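Local coordinates for plasmin and fibronectin-binding protein A (Streptococcus pneumoniae, PDB 4MR0) that acts as a fibronectin-dependent surface adhesin and invasin, binding human fibronectin, plasmin, plasminogen and serum albumin, at residues A[480-494]-A[501-514]. Residues are numbered along the deposited sequence; the frame is centred on the assembly and turned at random.
Sequences QPNIELLRVSDNLVV and GGKEGIVIEDSKGK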
ATOM      1  N   GLN A 480     -14.502 -17.519  -5.023  1.00 33.62           N
ATOM      2  CA  GLN A 480     -13.135 -17.996  -4.831  1.00 32.05           C
ATOM      3  C   GLN A 480     -12.853 -18.249  -3.354  1.00 30.52           C
ATOM      4  O   GLN A 480     -13.645 -17.870  -2.488  1.00 29.33           O
ATOM      5  CB  GLN A 480     -12.114 -16.999  -5.405  1.00 33.11           C
ATOM      6  CG  GLN A 480     -12.002 -15.687  -4.656  1.00 32.48           C
ATOM      7  CD  GLN A 480     -13.249 -14.850  -4.777  1.00 32.71           C
ATOM      8  OE1 GLN A 480     -13.906 -14.552  -3.782  1.00 33.30           O
ATOM      9  NE2 GLN A 480     -13.589 -14.465  -6.005  1.00 31.05           N
ATOM     10  N   PRO A 481     -11.718 -18.896  -3.050  1.00 29.24           N
ATOM     11  CA  PRO A 481     -11.320 -19.213  -1.672  1.00 27.41           C
ATOM     12  C   PRO A 481     -11.078 -17.982  -0.803  1.00 26.64           C
ATOM     13  O   PRO A 481     -10.877 -16.876  -1.311  1.00 26.20           O
ATOM     14  CB  PRO A 481     -10.041 -20.029  -1.859  1.00 28.90           C
ATOM     15  CG  PRO A 481     -10.173 -20.595  -3.248  1.00 29.79           C
ATOM     16  CD  PRO A 481     -10.733 -19.428  -4.005  1.00 29.75           C
ATOM     17  N   ASN A 482     -11.097 -18.186   0.512  1.00 24.70           N
ATOM     18  CA  ASN A 482     -10.861 -17.101   1.455  1.00 23.14           C
ATOM     19  C   ASN A 482      -9.358 -16.868   1.585  1.00 22.00           C
ATOM     20  O   ASN A 482      -8.901 -15.727   1.663  1.00 21.16           O
ATOM     21  CB  ASN A 482     -11.458 -17.440   2.821  1.00 23.60           C
ATOM     22  CG  ASN A 482     -12.967 -17.260   2.864  1.00 28.04           C
ATOM     23  OD1 ASN A 482     -13.715 -18.208   3.131  1.00 29.71           O
ATOM     24  ND2 ASN A 482     -13.424 -16.039   2.606  1.00 25.01           N
ATOM     25  N   ILE A 483      -8.594 -17.955   1.589  1.00 20.60           N
ATOM     26  CA  ILE A 483      -7.142 -17.873   1.709  1.00 21.38           C
ATOM     27  C   ILE A 483      -6.464 -18.753   0.666  1.00 22.68           C
ATOM     28  O   ILE A 483      -6.651 -19.974   0.651  1.00 21.57           O
ATOM     29  CB  ILE A 483      -6.675 -18.323   3.111  1.00 20.79           C
ATOM     30  CG1 ILE A 483      -7.306 -17.425   4.177  1.00 20.90           C
ATOM     31  CG2 ILE A 483      -5.141 -18.291   3.192  1.00 20.35           C
ATOM     32  CD1 ILE A 483      -6.991 -17.844   5.598  1.00 20.07           C
ATOM     33  N   GLU A 484      -5.672 -18.125  -0.199  1.00 21.98           N
ATOM     34  CA  GLU A 484      -4.958 -18.836  -1.248  1.00 23.50           C
ATOM     35  C   GLU A 484      -3.449 -18.729  -1.083  1.00 23.26           C
ATOM     36  O   GLU A 484      -2.899 -17.637  -0.937  1.00 22.52           O
ATOM     37  CB  GLU A 484      -5.344 -18.298  -2.630  1.00 25.70           C
ATOM     38  CG  GLU A 484      -4.318 -18.640  -3.708  1.00 30.64           C
ATOM     39  CD  GLU A 484      -4.659 -18.062  -5.067  1.00 34.73           C
ATOM     40  OE1 GLU A 484      -5.067 -16.880  -5.134  1.00 35.12           O
ATOM     41  OE2 GLU A 484      -4.502 -18.788  -6.073  1.00 36.42           O
ATOM     42  N   LEU A 485      -2.790 -19.880  -1.120  1.00 21.81           N
ATOM     43  CA  LEU A 485      -1.343 -19.959  -1.005  1.00 22.07           C
ATOM     44  C   LEU A 485      -0.893 -20.750  -2.219  1.00 22.83           C
ATOM     45  O   LEU A 485      -1.116 -21.962  -2.308  1.00 23.42           O
ATOM     46  CB  LEU A 485      -0.968 -20.659   0.299  1.00 21.04           C
ATOM     47  CG  LEU A 485      -1.430 -19.771   1.458  1.00 21.23           C
ATOM     48  CD1 LEU A 485      -1.918 -20.594   2.619  1.00 21.46           C
ATOM     49  CD2 LEU A 485      -0.286 -18.843   1.852  1.00 22.29           C
ATOM     50  N   LEU A 486      -0.265 -20.047  -3.155  1.00 21.81           N
ATOM     51  CA  LEU A 486       0.177 -20.640  -4.404  1.00 21.36           C
ATOM     52  C   LEU A 486       1.687 -20.637  -4.612  1.00 21.73           C
ATOM     53  O   LEU A 486       2.330 -19.587  -4.612  1.00 19.75           O
ATOM     54  CB  LEU A 486      -0.507 -19.913  -5.568  1.00 22.87           C
ATOM     55  CG  LEU A 486      -0.144 -20.319  -6.999  1.00 23.36           C
ATOM     56  CD1 LEU A 486      -0.550 -21.771  -7.261  1.00 23.57           C
ATOM     57  CD2 LEU A 486      -0.854 -19.383  -7.971  1.00 23.52           C
ATOM     58  N   ARG A 487       2.230 -21.838  -4.794  1.00 21.49           N
ATOM     59  CA  ARG A 487       3.646 -22.064  -5.034  1.00 21.41           C
ATOM     60  C   ARG A 487       4.642 -21.493  -4.037  1.00 21.60           C
ATOM     61  O   ARG A 487       5.639 -20.876  -4.427  1.00 22.43           O
ATOM     62  CB  ARG A 487       4.025 -21.604  -6.443  1.00 25.19           C
ATOM     63  CG  ARG A 487       3.261 -22.330  -7.527  1.00 27.68           C
ATOM     64  CD  ARG A 487       3.884 -22.137  -8.899  1.00 29.43           C
ATOM     65  NE  ARG A 487       2.974 -22.626  -9.926  1.00 29.72           N
ATOM     66  CZ  ARG A 487       1.930 -21.942 -10.380  1.00 31.59           C
ATOM     67  NH1 ARG A 487       1.672 -20.733  -9.909  1.00 32.74           N
ATOM     68  NH2 ARG A 487       1.125 -22.482 -11.281  1.00 32.58           N
ATOM     69  N   VAL A 488       4.379 -21.702  -2.751  1.00 21.55           N
ATOM     70  CA  VAL A 488       5.300 -21.258  -1.714  1.00 21.31           C
ATOM     71  C   VAL A 488       6.349 -22.373  -1.674  1.00 22.01           C
ATOM     72  O   VAL A 488       6.016 -23.551  -1.503  1.00 22.42           O
ATOM     73  CB  VAL A 488       4.589 -21.122  -0.346  1.00 22.09           C
ATOM     74  CG1 VAL A 488       5.590 -20.718   0.728  1.00 19.91           C
ATOM     75  CG2 VAL A 488       3.482 -20.082  -0.445  1.00 20.46           C
ATOM     76  N   SER A 489       7.610 -21.995  -1.842  1.00 21.19           N
ATOM     77  CA  SER A 489       8.718 -22.942  -1.895  1.00 22.74           C
ATOM     78  C   SER A 489       9.185 -23.581  -0.599  1.00 21.75           C
ATOM     79  O   SER A 489       9.787 -24.655  -0.623  1.00 21.03           O
ATOM     80  CB  SER A 489       9.933 -22.278  -2.552  1.00 22.75           C
ATOM     81  OG  SER A 489       9.635 -21.841  -3.864  1.00 29.34           O
ATOM     82  N   ASP A 490       8.937 -22.932   0.530  1.00 22.27           N
ATOM     83  CA  ASP A 490       9.404 -23.491   1.790  1.00 22.36           C
ATOM     84  C   ASP A 490       8.921 -22.672   2.974  1.00 21.25           C
ATOM     85  O   ASP A 490       8.611 -21.484   2.842  1.00 18.83           O
ATOM     86  CB  ASP A 490      10.939 -23.536   1.771  1.00 22.69           C
ATOM     87  CG  ASP A 490      11.524 -24.479   2.810  1.00 26.02           C
ATOM     88  OD1 ASP A 490      10.761 -25.221   3.469  1.00 25.32           O
ATOM     89  OD2 ASP A 490      12.767 -24.483   2.955  1.00 27.15           O
ATOM     90  N   ASN A 491       8.862 -23.326   4.130  1.00 20.06           N
ATOM     91  CA  ASN A 491       8.440 -22.697   5.372  1.00 19.52           C
ATOM     92  C   ASN A 491       7.125 -21.933   5.312  1.00 19.18           C
ATOM     93  O   ASN A 491       7.082 -20.722   5.531  1.00 19.59           O
ATOM     94  CB  ASN A 491       9.558 -21.790   5.895  1.00 22.91           C
ATOM     95  CG  ASN A 491      10.771 -22.579   6.358  1.00 23.57           C
ATOM     96  OD1 ASN A 491      10.649 -23.489   7.181  1.00 26.03           O
ATOM     97  ND2 ASN A 491      11.943 -22.238   5.834  1.00 24.98           N
ATOM     98  N   LEU A 492       6.053 -22.652   5.002  1.00 17.54           N
ATOM     99  CA  LEU A 492       4.722 -22.066   4.958  1.00 16.43           C
ATOM    100  C   LEU A 492       3.994 -22.483   6.232  1.00 16.21           C
ATOM    101  O   LEU A 492       3.952 -23.668   6.565  1.00 14.06           O
ATOM    102  CB  LEU A 492       3.935 -22.577   3.746  1.00 15.56           C
ATOM    103  CG  LEU A 492       2.441 -22.219   3.731  1.00 16.00           C
ATOM    104  CD1 LEU A 492       2.268 -20.721   3.578  1.00 14.50           C
ATOM    105  CD2 LEU A 492       1.737 -22.950   2.584  1.00 17.41           C
ATOM    106  N   VAL A 493       3.433 -21.508   6.938  1.00 15.12           N
ATOM    107  CA  VAL A 493       2.678 -21.770   8.164  1.00 16.71           C
ATOM    108  C   VAL A 493       1.314 -21.095   8.075  1.00 16.51           C
ATOM    109  O   VAL A 493       1.224 -19.874   7.916  1.00 16.55           O
ATOM    110  CB  VAL A 493       3.407 -21.225   9.423  1.00 16.85           C
ATOM    111  CG1 VAL A 493       2.500 -21.360  10.654  1.00 18.75           C
ATOM    112  CG2 VAL A 493       4.712 -21.981   9.642  1.00 16.53           C
ATOM    113  N   VAL A 494       0.256 -21.893   8.160  1.00 16.83           N
ATOM    114  CA  VAL A 494      -1.111 -21.375   8.116  1.00 15.61           C
ATOM    115  C   VAL A 494      -1.777 -21.981   9.342  1.00 16.88           C
ATOM    116  O   VAL A 494      -2.173 -23.151   9.322  1.00 18.03           O
ATOM    117  CB  VAL A 494      -1.843 -21.835   6.836  1.00 16.22           C
ATOM    118  CG1 VAL A 494      -3.188 -21.126   6.721  1.00 14.94           C
ATOM    119  CG2 VAL A 494      -0.976 -21.547   5.617  1.00 14.38           C
ATOM    120  N   GLY A 501     -17.869 -18.303   7.016  1.00 30.26           N
ATOM    121  CA  GLY A 501     -18.569 -18.083   5.762  1.00 31.64           C
ATOM    122  C   GLY A 501     -17.779 -18.262   4.483  1.00 32.56           C
ATOM    123  O   GLY A 501     -16.549 -18.273   4.486  1.00 34.00           O
ATOM    124  N   GLY A 502     -18.504 -18.407   3.380  1.00 32.76           N
ATOM    125  CA  GLY A 502     -17.864 -18.581   2.092  1.00 33.94           C
ATOM    126  C   GLY A 502     -17.997 -19.987   1.548  1.00 35.71           C
ATOM    127  O   GLY A 502     -18.855 -20.758   1.981  1.00 35.33           O
ATOM    128  N   LYS A 503     -17.135 -20.322   0.595  1.00 36.61           N
ATOM    129  CA  LYS A 503     -17.145 -21.637  -0.028  1.00 38.74           C
ATOM    130  C   LYS A 503     -15.933 -22.420   0.469  1.00 37.90           C
ATOM    131  O   LYS A 503     -16.049 -23.236   1.386  1.00 38.25           O
ATOM    132  CB  LYS A 503     -17.107 -21.478  -1.549  1.00 40.39           C
ATOM    133  CG  LYS A 503     -17.378 -22.742  -2.342  1.00 43.75           C
ATOM    134  CD  LYS A 503     -18.134 -22.398  -3.622  1.00 46.70           C
ATOM    135  CE  LYS A 503     -18.102 -23.532  -4.630  1.00 48.10           C
ATOM    136  NZ  LYS A 503     -16.733 -23.717  -5.188  1.00 49.62           N
ATOM    137  N   GLU A 504     -14.774 -22.171  -0.132  1.00 36.66           N
ATOM    138  CA  GLU A 504     -13.548 -22.843   0.284  1.00 35.91           C
ATOM    139  C   GLU A 504     -12.882 -21.998   1.362  1.00 34.20           C
ATOM    140  O   GLU A 504     -13.001 -20.772   1.361  1.00 33.34           O
ATOM    141  CB  GLU A 504     -12.593 -23.007  -0.901  1.00 38.24           C
ATOM    142  CG  GLU A 504     -13.155 -23.858  -2.026  1.00 43.18           C
ATOM    143  CD  GLU A 504     -13.152 -23.135  -3.360  1.00 45.84           C
ATOM    144  OE1 GLU A 504     -13.701 -22.011  -3.431  1.00 45.39           O
ATOM    145  OE2 GLU A 504     -12.605 -23.693  -4.338  1.00 48.10           O
ATOM    146  N   GLY A 505     -12.199 -22.654   2.292  1.00 31.72           N
ATOM    147  CA  GLY A 505     -11.532 -21.922   3.347  1.00 28.54           C
ATOM    148  C   GLY A 505     -10.109 -21.611   2.932  1.00 27.88           C
ATOM    149  O   GLY A 505      -9.800 -20.497   2.505  1.00 27.85           O
ATOM    150  N   ILE A 506      -9.243 -22.612   3.046  1.00 25.37           N
ATOM    151  CA  ILE A 506      -7.840 -22.466   2.690  1.00 24.49           C
ATOM    152  C   ILE A 506      -7.458 -23.361   1.519  1.00 24.49           C
ATOM    153  O   ILE A 506      -7.814 -24.541   1.479  1.00 25.84           O
ATOM    154  CB  ILE A 506      -6.925 -22.823   3.884  1.00 21.83           C
ATOM    155  CG1 ILE A 506      -7.175 -21.850   5.035  1.00 21.05           C
ATOM    156  CG2 ILE A 506      -5.459 -22.799   3.453  1.00 19.94           C
ATOM    157  CD1 ILE A 506      -6.616 -22.322   6.369  1.00 21.47           C
ATOM    158  N   VAL A 507      -6.733 -22.791   0.563  1.00 23.19           N
ATOM    159  CA  VAL A 507      -6.265 -23.547  -0.585  1.00 23.15           C
ATOM    160  C   VAL A 507      -4.753 -23.417  -0.654  1.00 23.50           C
ATOM    161  O   VAL A 507      -4.222 -22.309  -0.730  1.00 24.44           O
ATOM    162  CB  VAL A 507      -6.857 -23.026  -1.919  1.00 24.18           C
ATOM    163  CG1 VAL A 507      -6.224 -23.780  -3.085  1.00 23.98           C
ATOM    164  CG2 VAL A 507      -8.370 -23.203  -1.935  1.00 21.66           C
ATOM    165  N   ILE A 508      -4.064 -24.551  -0.595  1.00 23.48           N
ATOM    166  CA  ILE A 508      -2.612 -24.576  -0.684  1.00 23.79           C
ATOM    167  C   ILE A 508      -2.325 -25.375  -1.946  1.00 26.16           C
ATOM    168  O   ILE A 508      -2.596 -26.578  -2.012  1.00 26.09           O
ATOM    169  CB  ILE A 508      -1.985 -25.247   0.549  1.00 23.21           C
ATOM    170  CG1 ILE A 508      -2.232 -24.366   1.776  1.00 23.03           C
ATOM    171  CG2 ILE A 508      -0.489 -25.452   0.338  1.00 22.10           C
ATOM    172  CD1 ILE A 508      -1.695 -24.951   3.069  1.00 24.13           C
ATOM    173  N   GLU A 509      -1.783 -24.691  -2.946  1.00 26.32           N
ATOM    174  CA  GLU A 509      -1.520 -25.299  -4.238  1.00 28.61           C
ATOM    175  C   GLU A 509      -0.083 -25.225  -4.720  1.00 27.72           C
ATOM    176  O   GLU A 509       0.512 -24.152  -4.761  1.00 27.71           O
ATOM    177  CB  GLU A 509      -2.433 -24.641  -5.276  1.00 30.31           C
ATOM    178  CG  GLU A 509      -2.279 -25.163  -6.690  1.00 34.76           C
ATOM    179  CD  GLU A 509      -3.215 -24.460  -7.664  1.00 37.40           C
ATOM    180  OE1 GLU A 509      -4.182 -23.808  -7.204  1.00 37.53           O
ATOM    181  OE2 GLU A 509      -2.988 -24.573  -8.887  1.00 39.90           O
ATOM    182  N   ASP A 510       0.463 -26.377  -5.097  1.00 29.06           N
ATOM    183  CA  ASP A 510       1.825 -26.461  -5.626  1.00 31.96           C
ATOM    184  C   ASP A 510       2.937 -25.959  -4.719  1.00 31.38           C
ATOM    185  O   ASP A 510       3.988 -25.542  -5.204  1.00 29.89           O
ATOM    186  CB  ASP A 510       1.905 -25.713  -6.957  1.00 36.54           C
ATOM    187  CG  ASP A 510       1.318 -26.503  -8.102  1.00 41.08           C
ATOM    188  OD1 ASP A 510       1.963 -27.485  -8.529  1.00 43.98           O
ATOM    189  OD2 ASP A 510       0.213 -26.147  -8.571  1.00 43.79           O
ATOM    190  N   SER A 511       2.719 -26.003  -3.411  1.00 31.63           N
ATOM    191  CA  SER A 511       3.738 -25.547  -2.477  1.00 31.96           C
ATOM    192  C   SER A 511       4.694 -26.687  -2.139  1.00 32.35           C
ATOM    193  O   SER A 511       4.301 -27.854  -2.122  1.00 33.50           O
ATOM    194  CB  SER A 511       3.076 -24.991  -1.216  1.00 31.43           C
ATOM    195  OG  SER A 511       2.269 -23.869  -1.549  1.00 32.15           O
ATOM    196  N   LYS A 512       5.951 -26.344  -1.883  1.00 31.65           N
ATOM    197  CA  LYS A 512       6.972 -27.340  -1.579  1.00 32.98           C
ATOM    198  C   LYS A 512       7.664 -27.055  -0.249  1.00 30.76           C
ATOM    199  O   LYS A 512       7.356 -26.075   0.431  1.00 30.20           O
ATOM    200  CB  LYS A 512       8.009 -27.369  -2.713  1.00 36.26           C
ATOM    201  CG  LYS A 512       7.404 -27.744  -4.070  1.00 43.11           C
ATOM    202  CD  LYS A 512       8.100 -27.068  -5.257  1.00 48.99           C
ATOM    203  CE  LYS A 512       9.385 -27.776  -5.682  1.00 52.52           C
ATOM    204  NZ  LYS A 512       9.917 -27.191  -6.952  1.00 55.48           N
ATOM    205  N   GLY A 513       8.600 -27.921   0.119  1.00 26.92           N
ATOM    206  CA  GLY A 513       9.316 -27.736   1.365  1.00 26.19           C
ATOM    207  C   GLY A 513       8.438 -27.897   2.592  1.00 24.44           C
ATOM    208  O   GLY A 513       7.399 -28.560   2.548  1.00 25.37           O
ATOM    209  N   LYS A 514       8.850 -27.269   3.688  1.00 24.02           N
ATOM    210  CA  LYS A 514       8.121 -27.359   4.944  1.00 23.59           C
ATOM    211  C   LYS A 514       6.779 -26.634   4.971  1.00 22.32           C
ATOM    212  O   LYS A 514       6.692 -25.421   4.746  1.00 21.37           O
ATOM    213  CB  LYS A 514       8.998 -26.858   6.095  1.00 24.89           C
ATOM    214  CG  LYS A 514       8.377 -27.097   7.463  1.00 29.19           C
ATOM    215  CD  LYS A 514       9.381 -26.892   8.578  1.00 31.50           C
ATOM    216  CE  LYS A 514       8.781 -27.302   9.910  1.00 33.06           C
ATOM    217  NZ  LYS A 514       8.274 -28.707   9.867  1.00 33.14           N
TER
HETATM  218  O   HOH W   1     -14.506 -19.083  -0.253  1.00 27.98           O
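Ile483 and Leu485 lie side by side with Ile506 and Ile508, aliphatic on aliphatic, the ladder of a right-handed parallel beta-helix. Strands 483-486 and 506-509 are equivalent strands of successive coils, running parallel with axes 4.8 Å apart and joined by alternating backbone bonds, straightest at the Glu509 and Arg487 end. Leu485 lays CD1 on Ile508 CG1 (3.9 Å). From the strand across the core, Val494 CG1 meets Ile506 CD1 at 3.6 Å, and Leu492 CD2 reaches CG2 and CD1 of Ile508; branched, apolar residues suit this interior. On the outer face Leu486, its CG anti to the backbone N (chi1 177°), runs alongside the extended Glu509, and CD1 touches the aliphatic part and carboxylate carbon of that chain. The same CD1 lies 3.6 Å above the Arg487 guanidinium plane, offset toward its rim, while NH1 bonds to the Lys452 carbonyl O. Pro481 CG presses tightly on Val507 CG2 (3.4 Å).

At the turn, Ser511 OG stays beside its own backbone N (chi1 -62°) and accepts from Val488 N, a small hydroxyl satisfying a buried amide. Asp490 OD1 takes two N-H groups from opposite faces of its carboxylate: Lys514 N (2.8 Å), joining the turns, and Asn491 N, a local bond.

Strand 445-451 flanks 483-486, where Arg449 and Lys446 pair with Glu484; strand 530-535 continues the sheet beyond 506-509, and Phe522 and Val517 of strand 515-523 touch Ile506 and Ile508.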